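Molybdopterin adenylyltransferase (Pyrococcus furiosus, PDB 4LHB) catalyses the ATP-dependent adenylylation of molybdopterin, with release of diphosphate, as a homohexameric enzyme of molybdenum cofactor biosynthesis. Local coordinates at residues C[93-98]-C[156-161]; C[106-111]-C[139-144]; C[114-119]-C[145-150]. One frame throughout, in Å; residues are numbered along the deposited sequence.

Interaction 1 (C[93-98]-C[156-161]); sequences VVTTGG and VFSLPG. With SO4 (sulfate ion), chain F.
Strands 93-96 and 156-159 run side by side in parallel, 14° apart, each residue from V93 to T96 facing its counterpart from V156 to L159. The backbone ladder is regular: F157 N binds V93 O, T95 N binds F157 O, L159 N binds T95 O, and G97 N carries the pattern beyond the strand to L159 O (2.9 Å). On one face the two hydroxyls of T95 and S158 meet directly, S158 OG donating to T95 OG1 at 2.6 Å. With chi1 at 63°, OG1 lies between the backbone N and the carbonyl carbon of T95, leaning across to the neighbouring strand. T95 OG1 also donates a hydrogen bond to a water, which donates in turn to G97 O (2.9 Å) and L159 O (3.0 Å), tying the turn to both strand ends. On the other face V94 CG2 packs against L159 CD1 at 3.8 Å. T96 OG1, anti to its own N, reaches past the strand end to P160 O at 2.8 Å, approaching from above the carbonyl plane. At the positive phi of G97 (100°) a side chain would be jammed against the carbonyl O of T96. Across from G97, G161 N donates to O4 of a sulfate ion at 3.1 Å, and T99 N also binds the ion. The sulfate, probably from the crystallisation liquor, is consistent with an anion-binding turn in the molybdopterin site. The pair forms the centre of the sheet, with strand 32-38 bonded to V94 and T96, and strand 143-148 flanking 156-159. Helices 51-60 and 163-184 cover the V94, T96 and F157 face, while helix 107-111 packs on T95, V156 and S158.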
ATOM      1  N   VAL C  93     -13.922 -21.034   0.248  1.00 25.34           N
ATOM      2  CA  VAL C  93     -12.728 -21.812  -0.050  1.00 24.64           C
ATOM      3  C   VAL C  93     -11.813 -21.715   1.134  1.00 26.22           C
ATOM      4  O   VAL C  93     -11.570 -20.628   1.665  1.00 29.26           O
ATOM      5  CB  VAL C  93     -11.953 -21.277  -1.250  1.00 25.15           C
ATOM      6  CG1 VAL C  93     -10.638 -22.032  -1.367  1.00 24.68           C
ATOM      7  CG2 VAL C  93     -12.773 -21.370  -2.532  1.00 22.72           C
ATOM      8  N   VAL C  94     -11.282 -22.850   1.554  1.00 27.80           N
ATOM      9  CA  VAL C  94     -10.401 -22.860   2.669  1.00 27.57           C
ATOM     10  C   VAL C  94      -9.096 -23.528   2.344  1.00 28.99           C
ATOM     11  O   VAL C  94      -9.034 -24.616   1.787  1.00 30.90           O
ATOM     12  CB  VAL C  94     -11.089 -23.348   3.944  1.00 28.95           C
ATOM     13  CG1 VAL C  94     -12.430 -23.965   3.651  1.00 27.63           C
ATOM     14  CG2 VAL C  94     -10.160 -24.137   4.841  1.00 28.76           C
ATOM     15  N   THR C  95      -8.031 -22.789   2.612  1.00 27.71           N
ATOM     16  CA  THR C  95      -6.702 -23.240   2.305  1.00 25.84           C
ATOM     17  C   THR C  95      -6.174 -23.607   3.631  1.00 24.98           C
ATOM     18  O   THR C  95      -6.406 -22.874   4.629  1.00 25.91           O
ATOM     19  CB  THR C  95      -5.856 -22.112   1.654  1.00 25.12           C
ATOM     20  OG1 THR C  95      -5.684 -20.993   2.579  1.00 22.47           O
ATOM     21  CG2 THR C  95      -6.565 -21.659   0.408  1.00 20.73           C
ATOM     22  N   THR C  96      -5.441 -24.708   3.655  1.00 25.69           N
ATOM     23  CA  THR C  96      -4.605 -25.018   4.806  1.00 28.86           C
ATOM     24  C   THR C  96      -3.114 -25.127   4.457  1.00 29.97           C
ATOM     25  O   THR C  96      -2.737 -25.814   3.529  1.00 32.36           O
ATOM     26  CB  THR C  96      -5.071 -26.303   5.504  1.00 29.50           C
ATOM     27  OG1 THR C  96      -4.136 -26.601   6.550  1.00 32.41           O
ATOM     28  CG2 THR C  96      -5.224 -27.484   4.510  1.00 25.51           C
ATOM     29  N   GLY C  97      -2.270 -24.461   5.224  1.00 32.50           N
ATOM     30  CA  GLY C  97      -0.817 -24.476   4.973  1.00 33.06           C
ATOM     31  C   GLY C  97      -0.270 -23.229   4.245  1.00 32.78           C
ATOM     32  O   GLY C  97      -0.979 -22.565   3.476  1.00 35.47           O
ATOM     33  N   GLY C  98       0.985 -22.897   4.520  1.00 28.62           N
ATOM     34  CA  GLY C  98       1.715 -21.865   3.781  1.00 27.15           C
ATOM     35  C   GLY C  98       1.529 -20.482   4.376  1.00 29.46           C
ATOM     36  O   GLY C  98       1.678 -19.445   3.650  1.00 26.95           O
ATOM     37  N   VAL C 156     -12.883 -16.546   1.412  1.00 24.14           N
ATOM     38  CA  VAL C 156     -11.689 -17.380   1.491  1.00 24.66           C
ATOM     39  C   VAL C 156     -11.137 -17.280   2.899  1.00 24.53           C
ATOM     40  O   VAL C 156     -11.014 -16.199   3.433  1.00 26.59           O
ATOM     41  CB  VAL C 156     -10.604 -16.951   0.439  1.00 24.97           C
ATOM     42  CG1 VAL C 156      -9.372 -17.889   0.513  1.00 21.72           C
ATOM     43  CG2 VAL C 156     -11.241 -16.857  -0.960  1.00 20.25           C
ATOM     44  N   PHE C 157     -10.922 -18.432   3.510  1.00 24.81           N
ATOM     45  CA  PHE C 157     -10.319 -18.553   4.794  1.00 26.59           C
ATOM     46  C   PHE C 157      -8.941 -19.218   4.528  1.00 28.74           C
ATOM     47  O   PHE C 157      -8.834 -20.217   3.761  1.00 28.08           O
ATOM     48  CB  PHE C 157     -11.168 -19.507   5.664  1.00 27.31           C
ATOM     49  CG  PHE C 157     -12.533 -18.982   6.012  1.00 27.38           C
ATOM     50  CD1 PHE C 157     -12.712 -18.117   7.084  1.00 26.90           C
ATOM     51  CD2 PHE C 157     -13.649 -19.375   5.288  1.00 27.41           C
ATOM     52  CE1 PHE C 157     -13.982 -17.629   7.379  1.00 26.50           C
ATOM     53  CE2 PHE C 157     -14.917 -18.908   5.608  1.00 26.01           C
ATOM     54  CZ  PHE C 157     -15.083 -18.027   6.630  1.00 24.02           C
ATOM     55  N   SER C 158      -7.903 -18.704   5.167  1.00 26.96           N
ATOM     56  CA  SER C 158      -6.595 -19.330   5.058  1.00 25.52           C
ATOM     57  C   SER C 158      -6.108 -19.640   6.423  1.00 25.55           C
ATOM     58  O   SER C 158      -5.947 -18.767   7.270  1.00 25.26           O
ATOM     59  CB  SER C 158      -5.603 -18.445   4.287  1.00 25.07           C
ATOM     60  OG  SER C 158      -6.038 -18.437   2.933  1.00 25.79           O
ATOM     61  N   LEU C 159      -5.878 -20.929   6.621  1.00 29.35           N
ATOM     62  CA  LEU C 159      -5.546 -21.487   7.912  1.00 30.81           C
ATOM     63  C   LEU C 159      -4.144 -22.073   7.905  1.00 29.07           C
ATOM     64  O   LEU C 159      -3.637 -22.406   6.836  1.00 28.83           O
ATOM     65  CB  LEU C 159      -6.548 -22.606   8.193  1.00 31.06           C
ATOM     66  CG  LEU C 159      -8.030 -22.265   8.123  1.00 29.25           C
ATOM     67  CD1 LEU C 159      -8.798 -23.576   8.330  1.00 28.92           C
ATOM     68  CD2 LEU C 159      -8.367 -21.241   9.191  1.00 28.45           C
ATOM     69  N   PRO C 160      -3.523 -22.182   9.090  1.00 30.09           N
ATOM     70  CA  PRO C 160      -2.257 -22.897   9.204  1.00 30.81           C
ATOM     71  C   PRO C 160      -2.421 -24.356   8.896  1.00 31.23           C
ATOM     72  O   PRO C 160      -3.525 -24.830   8.662  1.00 36.63           O
ATOM     73  CB  PRO C 160      -1.847 -22.724  10.676  1.00 29.73           C
ATOM     74  CG  PRO C 160      -2.565 -21.504  11.134  1.00 31.52           C
ATOM     75  CD  PRO C 160      -3.833 -21.424  10.323  1.00 31.96           C
ATOM     76  N   GLY C 161      -1.300 -25.049   8.887  1.00 31.71           N
ATOM     77  CA  GLY C 161      -1.192 -26.398   8.381  1.00 32.87           C
ATOM     78  C   GLY C 161      -1.485 -27.448   9.412  1.00 31.96           C
ATOM     79  O   GLY C 161      -2.071 -28.460   9.068  1.00 36.93           O
TER
HETATM   80  S   SO4 F 201       1.807 -23.388   8.179  1.00 51.28           S
HETATM   81  O1  SO4 F 201       2.141 -24.666   7.527  1.00 47.42           O
HETATM   82  O2  SO4 F 201       2.966 -22.484   8.283  1.00 60.17           O
HETATM   83  O3  SO4 F 201       0.820 -22.688   7.318  1.00 58.63           O
HETATM   84  O4  SO4 F 201       1.314 -23.619   9.575  1.00 56.01           O
HETATM   85  O   HOH W   1      -3.719 -21.615   3.975  1.00 24.80           O

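Interaction 2 (C[106-111]-C[139-144]); sequences ITIESI and LTRATA
In the alpha/beta fold of the MoaB/Mog family, the short helix 107-111 leans on the chain entering strand 143-148, where I108 and E109 meet R141, A142 and T143. I108 provides the apolar part. Its CG1 lies beside the backbone N (chi1 -62°) and the chain runs on extended, carrying CD1 to R141 CB and A142 N, both at 3.9 Å. Further back along the same side chain, I108 CG1 rests on T143 CG2 at 4.1 Å. The polar part is E109, whose side chain crosses that of R141 at about a right angle. Bent at chi2, it folds its carboxylate round to the edge of the R141 guanidinium, and R141 NH2 donates to E109 OE2 in a salt bridge of 3.2 Å with an angle of 168° at the hydrogen. The two planar groups are 27° apart. The place of OE2 is less sure, so the length of this bond is tentative. The strongest polar partner of R141 is T99, whose O takes NE; NH1 also reaches E118 O of a neighbouring subunit. The guanidinium thus joins the helix, the loop after G98 and the subunit interface, which probably restrains its rotation. A water at the guanidinium edge completes the link, accepting from I108 N at 3.1 Å, donating to E109 OE1 at 2.7 Å, and accepting a weak bond from R141 NH2.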
ATOM      1  N   ILE C 106       3.853 -18.696   1.050  1.00 29.41           N
ATOM      2  CA  ILE C 106       3.357 -17.606   0.214  1.00 29.11           C
ATOM      3  C   ILE C 106       1.829 -17.477   0.153  1.00 28.13           C
ATOM      4  O   ILE C 106       1.319 -16.633  -0.610  1.00 27.29           O
ATOM      5  CB  ILE C 106       3.897 -17.731  -1.227  1.00 30.33           C
ATOM      6  CG1 ILE C 106       3.578 -19.113  -1.848  1.00 33.14           C
ATOM      7  CG2 ILE C 106       5.389 -17.530  -1.194  1.00 29.30           C
ATOM      8  CD1 ILE C 106       2.111 -19.566  -1.822  1.00 31.15           C
ATOM      9  N   THR C 107       1.115 -18.261   0.980  1.00 28.21           N
ATOM     10  CA  THR C 107      -0.350 -18.382   0.883  1.00 27.45           C
ATOM     11  C   THR C 107      -1.064 -17.076   1.120  1.00 26.56           C
ATOM     12  O   THR C 107      -1.827 -16.649   0.245  1.00 29.79           O
ATOM     13  CB  THR C 107      -0.949 -19.465   1.829  1.00 28.67           C
ATOM     14  OG1 THR C 107      -0.336 -20.734   1.574  1.00 28.77           O
ATOM     15  CG2 THR C 107      -2.451 -19.607   1.585  1.00 24.48           C
ATOM     16  N   ILE C 108      -0.825 -16.440   2.269  1.00 25.43           N
ATOM     17  CA  ILE C 108      -1.420 -15.148   2.562  1.00 28.05           C
ATOM     18  C   ILE C 108      -0.979 -14.044   1.542  1.00 29.71           C
ATOM     19  O   ILE C 108      -1.798 -13.288   1.001  1.00 27.41           O
ATOM     20  CB  ILE C 108      -1.148 -14.736   4.040  1.00 28.47           C
ATOM     21  CG1 ILE C 108      -1.818 -15.783   4.954  1.00 30.16           C
ATOM     22  CG2 ILE C 108      -1.670 -13.311   4.356  1.00 24.70           C
ATOM     23  CD1 ILE C 108      -1.740 -15.478   6.432  1.00 30.87           C
ATOM     24  N   GLU C 109       0.312 -13.981   1.268  1.00 31.54           N
ATOM     25  CA  GLU C 109       0.837 -13.020   0.279  1.00 33.20           C
ATOM     26  C   GLU C 109       0.198 -13.246  -1.112  1.00 32.18           C
ATOM     27  O   GLU C 109      -0.072 -12.300  -1.822  1.00 29.34           O
ATOM     28  CB  GLU C 109       2.364 -13.119   0.198  1.00 32.19           C
ATOM     29  CG  GLU C 109       3.068 -12.703   1.474  1.00 32.98           C
ATOM     30  CD  GLU C 109       3.156 -13.797   2.551  1.00 39.94           C
ATOM     31  OE1 GLU C 109       2.722 -14.997   2.349  1.00 41.40           O
ATOM     32  OE2 GLU C 109       3.670 -13.422   3.627  1.00 34.73           O
ATOM     33  N   SER C 110      -0.107 -14.486  -1.482  1.00 30.68           N
ATOM     34  CA  SER C 110      -0.682 -14.690  -2.807  1.00 35.35           C
ATOM     35  C   SER C 110      -2.177 -14.270  -2.886  1.00 36.25           C
ATOM     36  O   SER C 110      -2.616 -13.644  -3.856  1.00 33.95           O
ATOM     37  CB  SER C 110      -0.460 -16.137  -3.263  1.00 36.36           C
ATOM     38  OG  SER C 110       0.859 -16.557  -2.936  1.00 35.55           O
ATOM     39  N   ILE C 111      -2.920 -14.575  -1.823  1.00 37.31           N
ATOM     40  CA  ILE C 111      -4.380 -14.422  -1.781  1.00 34.64           C
ATOM     41  C   ILE C 111      -4.817 -13.030  -1.298  1.00 32.78           C
ATOM     42  O   ILE C 111      -5.579 -12.349  -1.956  1.00 31.23           O
ATOM     43  CB  ILE C 111      -4.999 -15.543  -0.885  1.00 32.10           C
ATOM     44  CG1 ILE C 111      -4.812 -16.885  -1.578  1.00 32.79           C
ATOM     45  CG2 ILE C 111      -6.479 -15.322  -0.626  1.00 27.24           C
ATOM     46  CD1 ILE C 111      -5.082 -18.066  -0.655  1.00 33.14           C
ATOM     47  N   LEU C 139       3.336 -16.184  16.243  1.00 36.44           N
ATOM     48  CA  LEU C 139       3.583 -16.793  14.947  1.00 37.82           C
ATOM     49  C   LEU C 139       2.325 -17.169  14.191  1.00 43.71           C
ATOM     50  O   LEU C 139       2.408 -17.478  13.012  1.00 47.91           O
ATOM     51  CB  LEU C 139       4.439 -18.060  15.092  1.00 36.51           C
ATOM     52  CG  LEU C 139       5.885 -17.748  15.432  1.00 35.99           C
ATOM     53  CD1 LEU C 139       6.652 -18.997  15.736  1.00 34.38           C
ATOM     54  CD2 LEU C 139       6.508 -16.998  14.280  1.00 36.88           C
ATOM     55  N   THR C 140       1.173 -17.211  14.853  1.00 47.21           N
ATOM     56  CA  THR C 140      -0.030 -17.670  14.170  1.00 52.29           C
ATOM     57  C   THR C 140      -0.484 -16.622  13.157  1.00 53.08           C
ATOM     58  O   THR C 140      -0.698 -15.420  13.490  1.00 50.13           O
ATOM     59  CB  THR C 140      -1.236 -17.933  15.087  1.00 53.21           C
ATOM     60  OG1 THR C 140      -0.864 -18.734  16.200  1.00 49.68           O
ATOM     61  CG2 THR C 140      -2.288 -18.659  14.305  1.00 56.05           C
ATOM     62  N   ARG C 141      -0.618 -17.078  11.919  1.00 47.72           N
ATOM     63  CA  ARG C 141      -1.161 -16.215  10.891  1.00 48.53           C
ATOM     64  C   ARG C 141      -2.292 -16.945  10.173  1.00 40.51           C
ATOM     65  O   ARG C 141      -2.241 -18.146   9.928  1.00 39.61           O
ATOM     66  CB  ARG C 141      -0.041 -15.692   9.980  1.00 51.12           C
ATOM     67  CG  ARG C 141       1.187 -15.194  10.774  1.00 56.06           C
ATOM     68  CD  ARG C 141       2.195 -14.347   9.980  1.00 52.56           C
ATOM     69  NE  ARG C 141       2.214 -14.826   8.613  1.00 50.71           N
ATOM     70  CZ  ARG C 141       2.597 -14.120   7.563  1.00 49.38           C
ATOM     71  NH1 ARG C 141       3.065 -12.880   7.709  1.00 50.09           N
ATOM     72  NH2 ARG C 141       2.534 -14.683   6.358  1.00 48.01           N
ATOM     73  N   ALA C 142      -3.362 -16.222   9.934  1.00 36.96           N
ATOM     74  CA  ALA C 142      -4.547 -16.795   9.316  1.00 35.18           C
ATOM     75  C   ALA C 142      -5.323 -15.608   8.926  1.00 34.04           C
ATOM     76  O   ALA C 142      -5.221 -14.570   9.562  1.00 30.63           O
ATOM     77  CB  ALA C 142      -5.355 -17.594  10.307  1.00 36.38           C
ATOM     78  N   THR C 143      -6.107 -15.744   7.879  1.00 35.56           N
ATOM     79  CA  THR C 143      -6.805 -14.586   7.347  1.00 33.82           C
ATOM     80  C   THR C 143      -8.057 -15.049   6.673  1.00 28.28           C
ATOM     81  O   THR C 143      -8.186 -16.231   6.352  1.00 26.48           O
ATOM     82  CB  THR C 143      -5.916 -13.835   6.325  1.00 35.53           C
ATOM     83  OG1 THR C 143      -6.519 -12.568   6.024  1.00 43.06           O
ATOM     84  CG2 THR C 143      -5.732 -14.650   5.021  1.00 31.47           C
ATOM     85  N   ALA C 144      -8.957 -14.112   6.419  1.00 25.64           N
ATOM     86  CA  ALA C 144     -10.165 -14.401   5.640  1.00 23.55           C
ATOM     87  C   ALA C 144     -10.620 -13.121   4.963  1.00 22.51           C
ATOM     88  O   ALA C 144     -10.416 -12.029   5.492  1.00 25.25           O
ATOM     89  CB  ALA C 144     -11.247 -14.983   6.552  1.00 22.32           C
TER
HETATM   90  O   HOH W   2       1.712 -16.840   4.042  1.00 27.40           O

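Interaction 3 (C[114-119]-C[145-150]); sequences LFDKEL and GIIRGQ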
ATOM      1  N   LEU C 114      -6.073  -9.988  -3.293  1.00 28.68           N
ATOM      2  CA  LEU C 114      -7.314 -10.104  -4.056  1.00 29.80           C
ATOM      3  C   LEU C 114      -8.625  -9.712  -3.290  1.00 29.62           C
ATOM      4  O   LEU C 114      -9.670  -9.446  -3.927  1.00 28.51           O
ATOM      5  CB  LEU C 114      -7.461 -11.534  -4.582  1.00 31.52           C
ATOM      6  CG  LEU C 114      -6.347 -12.040  -5.511  1.00 34.60           C
ATOM      7  CD1 LEU C 114      -6.658 -13.437  -6.061  1.00 31.07           C
ATOM      8  CD2 LEU C 114      -6.102 -11.026  -6.631  1.00 36.05           C
ATOM      9  N   PHE C 115      -8.581  -9.682  -1.965  1.00 25.98           N
ATOM     10  CA  PHE C 115      -9.765  -9.423  -1.180  1.00 26.93           C
ATOM     11  C   PHE C 115     -10.322  -8.048  -1.440  1.00 25.65           C
ATOM     12  O   PHE C 115      -9.597  -7.108  -1.309  1.00 24.79           O
ATOM     13  CB  PHE C 115      -9.445  -9.435   0.328  1.00 26.53           C
ATOM     14  CG  PHE C 115      -9.024 -10.748   0.850  1.00 27.87           C
ATOM     15  CD1 PHE C 115      -9.341 -11.918   0.193  1.00 29.68           C
ATOM     16  CD2 PHE C 115      -8.310 -10.823   2.035  1.00 29.94           C
ATOM     17  CE1 PHE C 115      -8.931 -13.145   0.691  1.00 30.12           C
ATOM     18  CE2 PHE C 115      -7.911 -12.048   2.550  1.00 29.05           C
ATOM     19  CZ  PHE C 115      -8.220 -13.211   1.868  1.00 29.18           C
ATOM     20  N   ASP C 116     -11.612  -7.916  -1.726  1.00 26.25           N
ATOM     21  CA  ASP C 116     -12.240  -6.599  -1.709  1.00 26.77           C
ATOM     22  C   ASP C 116     -12.599  -6.151  -0.289  1.00 26.68           C
ATOM     23  O   ASP C 116     -12.656  -4.974  -0.031  1.00 25.72           O
ATOM     24  CB  ASP C 116     -13.442  -6.546  -2.616  1.00 28.60           C
ATOM     25  CG  ASP C 116     -13.099  -6.921  -4.020  1.00 32.01           C
ATOM     26  OD1 ASP C 116     -12.992  -6.007  -4.851  1.00 42.79           O
ATOM     27  OD2 ASP C 116     -12.895  -8.109  -4.314  1.00 29.81           O
ATOM     28  N   LYS C 117     -12.822  -7.073   0.634  1.00 26.75           N
ATOM     29  CA  LYS C 117     -13.072  -6.707   2.030  1.00 29.16           C
ATOM     30  C   LYS C 117     -12.334  -7.714   2.886  1.00 30.79           C
ATOM     31  O   LYS C 117     -12.353  -8.896   2.574  1.00 31.95           O
ATOM     32  CB  LYS C 117     -14.589  -6.743   2.349  1.00 31.04           C
ATOM     33  CG  LYS C 117     -15.120  -5.445   2.996  1.00 32.87           C
ATOM     34  CD  LYS C 117     -16.024  -4.665   2.061  1.00 34.19           C
ATOM     35  CE  LYS C 117     -16.031  -3.163   2.251  1.00 34.81           C
ATOM     36  NZ  LYS C 117     -16.537  -2.556   3.500  1.00 33.35           N
ATOM     37  N   GLU C 118     -11.620  -7.270   3.911  1.00 32.15           N
ATOM     38  CA  GLU C 118     -10.911  -8.204   4.767  1.00 38.26           C
ATOM     39  C   GLU C 118     -11.653  -8.410   6.098  1.00 34.47           C
ATOM     40  O   GLU C 118     -12.233  -7.499   6.596  1.00 30.50           O
ATOM     41  CB  GLU C 118      -9.474  -7.741   5.047  1.00 45.23           C
ATOM     42  CG  GLU C 118      -8.531  -8.935   5.302  1.00 53.97           C
ATOM     43  CD  GLU C 118      -7.326  -8.640   6.204  1.00 67.22           C
ATOM     44  OE1 GLU C 118      -7.136  -7.450   6.607  1.00 68.79           O
ATOM     45  OE2 GLU C 118      -6.576  -9.630   6.519  1.00 69.03           O
ATOM     46  N   LEU C 119     -11.628  -9.618   6.657  1.00 33.32           N
ATOM     47  CA  LEU C 119     -12.388  -9.910   7.870  1.00 32.66           C
ATOM     48  C   LEU C 119     -11.427  -9.827   9.018  1.00 33.26           C
ATOM     49  O   LEU C 119     -10.240  -9.797   8.792  1.00 40.38           O
ATOM     50  CB  LEU C 119     -13.084 -11.274   7.790  1.00 28.78           C
ATOM     51  CG  LEU C 119     -14.086 -11.434   6.625  1.00 30.79           C
ATOM     52  CD1 LEU C 119     -14.769 -12.812   6.482  1.00 28.55           C
ATOM     53  CD2 LEU C 119     -15.119 -10.335   6.658  1.00 28.23           C
ATOM     54  N   GLY C 145     -11.224 -13.224   3.795  1.00 21.67           N
ATOM     55  CA  GLY C 145     -11.712 -12.050   3.142  1.00 21.79           C
ATOM     56  C   GLY C 145     -12.657 -12.431   2.046  1.00 24.05           C
ATOM     57  O   GLY C 145     -12.812 -13.634   1.766  1.00 25.30           O
ATOM     58  N   ILE C 146     -13.197 -11.408   1.374  1.00 24.09           N
ATOM     59  CA  ILE C 146     -14.172 -11.555   0.319  1.00 24.76           C
ATOM     60  C   ILE C 146     -13.606 -11.093  -0.992  1.00 26.83           C
ATOM     61  O   ILE C 146     -13.139  -9.964  -1.101  1.00 26.41           O
ATOM     62  CB  ILE C 146     -15.410 -10.663   0.597  1.00 26.49           C
ATOM     63  CG1 ILE C 146     -16.078 -11.144   1.878  1.00 30.78           C
ATOM     64  CG2 ILE C 146     -16.430 -10.766  -0.518  1.00 25.92           C
ATOM     65  CD1 ILE C 146     -15.379 -10.588   3.084  1.00 37.22           C
ATOM     66  N   ILE C 147     -13.703 -11.941  -2.006  1.00 28.12           N
ATOM     67  CA  ILE C 147     -13.464 -11.539  -3.364  1.00 28.42           C
ATOM     68  C   ILE C 147     -14.846 -11.354  -4.011  1.00 30.13           C
ATOM     69  O   ILE C 147     -15.654 -12.248  -3.954  1.00 33.72           O
ATOM     70  CB  ILE C 147     -12.702 -12.661  -4.131  1.00 29.05           C
ATOM     71  CG1 ILE C 147     -11.430 -13.109  -3.393  1.00 28.66           C
ATOM     72  CG2 ILE C 147     -12.393 -12.257  -5.578  1.00 24.81           C
ATOM     73  CD1 ILE C 147     -10.656 -14.266  -4.035  1.00 25.36           C
ATOM     74  N   ARG C 148     -15.087 -10.232  -4.666  1.00 32.40           N
ATOM     75  CA  ARG C 148     -16.313  -9.977  -5.370  1.00 33.67           C
ATOM     76  C   ARG C 148     -16.215  -9.860  -6.891  1.00 38.17           C
ATOM     77  O   ARG C 148     -15.318  -9.186  -7.398  1.00 37.45           O
ATOM     78  CB  ARG C 148     -16.796  -8.607  -4.993  1.00 37.02           C
ATOM     79  CG  ARG C 148     -17.175  -8.419  -3.566  1.00 40.01           C
ATOM     80  CD  ARG C 148     -17.298  -6.935  -3.398  1.00 39.55           C
ATOM     81  NE  ARG C 148     -17.751  -6.617  -2.069  1.00 40.77           N
ATOM     82  CZ  ARG C 148     -17.616  -5.425  -1.531  1.00 43.72           C
ATOM     83  NH1 ARG C 148     -17.015  -4.477  -2.227  1.00 43.18           N
ATOM     84  NH2 ARG C 148     -18.082  -5.179  -0.305  1.00 46.88           N
ATOM     85  N   GLY C 149     -17.213 -10.413  -7.587  1.00 37.69           N
ATOM     86  CA  GLY C 149     -17.478 -10.088  -8.972  1.00 42.22           C
ATOM     87  C   GLY C 149     -18.469  -8.946  -9.039  1.00 44.74           C
ATOM     88  O   GLY C 149     -18.622  -8.262  -8.070  1.00 48.02           O
ATOM     89  N   GLN C 150     -19.101  -8.727 -10.194  1.00 47.33           N
ATOM     90  CA  GLN C 150     -20.141  -7.709 -10.387  1.00 49.37           C
ATOM     91  C   GLN C 150     -21.320  -8.010  -9.464  1.00 50.95           C
ATOM     92  O   GLN C 150     -21.837  -7.082  -8.820  1.00 50.47           O
ATOM     93  CB  GLN C 150     -20.639  -7.665 -11.836  1.00 48.61           C
ATOM     94  CG  GLN C 150     -19.947  -6.674 -12.750  1.00 54.09           C
ATOM     95  CD  GLN C 150     -20.374  -6.844 -14.237  1.00 65.17           C
ATOM     96  OE1 GLN C 150     -21.545  -7.089 -14.529  1.00 72.68           O
ATOM     97  NE2 GLN C 150     -19.432  -6.702 -15.170  1.00 60.72           N
TER
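The ring of F115 lies flat over G145, whose CA sits 3.6 Å from the ring centroid and only 3° off the ring normal, a CH-pi contact that the lack of a side chain on G145 makes possible. At the edge of the same ring, near its plane, is I147 CG1. D116 comes toward the opposing strand with its CG beside the backbone N (chi1 -57°), and D116 OD2 takes the N-H of R148 at 3.1 Å from above the carboxylate plane. OD2 is also bound in a salt bridge by K75 of a neighbouring subunit. The extended R148 passes obliquely across K117, its NH2 only 3.2 Å from K117 CD, while K117 NZ is engaged by G100 O and D105 O of another subunit. L119 and I146 meet at about a right angle, L119 CD2 to I146 CD1 at 3.6 Å. The backbones are joined by I146 N to K117 O (2.9 Å) and by I146 O, which takes D116 N at 2.6 Å and, weakly, K117 N. Two residues, D116 and K117, thus face one, I146: a classic beta bulge where the antiparallel strand 117-118, outermost in the sheet of this chain, begins.

Overall arrangement
Interactions 1 and 3 are strand pairings in one mixed sheet, and interaction 2 sets helix 107-111 against the chain entering it. Interactions 2 and 3 share strand 143-148, the antiparallel neighbour of 153-159, and the chain leading into it. Centres of 1 and 2 are about 8 Å apart, of 1 and 3 about 16 Å, and of 2 and 3 about 15 Å. Along the chain, 106-111 and 114-119 precede 139-144 and 145-150, so interactions 2 and 3 interleave, both nested within the loop closed by 93-98 and 156-161. T107 OG1 links helix 107-111 to G97 O. Thus the sulfate-binding turns at the C-terminal ends of the central strands connect outward to this chain's outermost strand and the hexamer's subunit contacts.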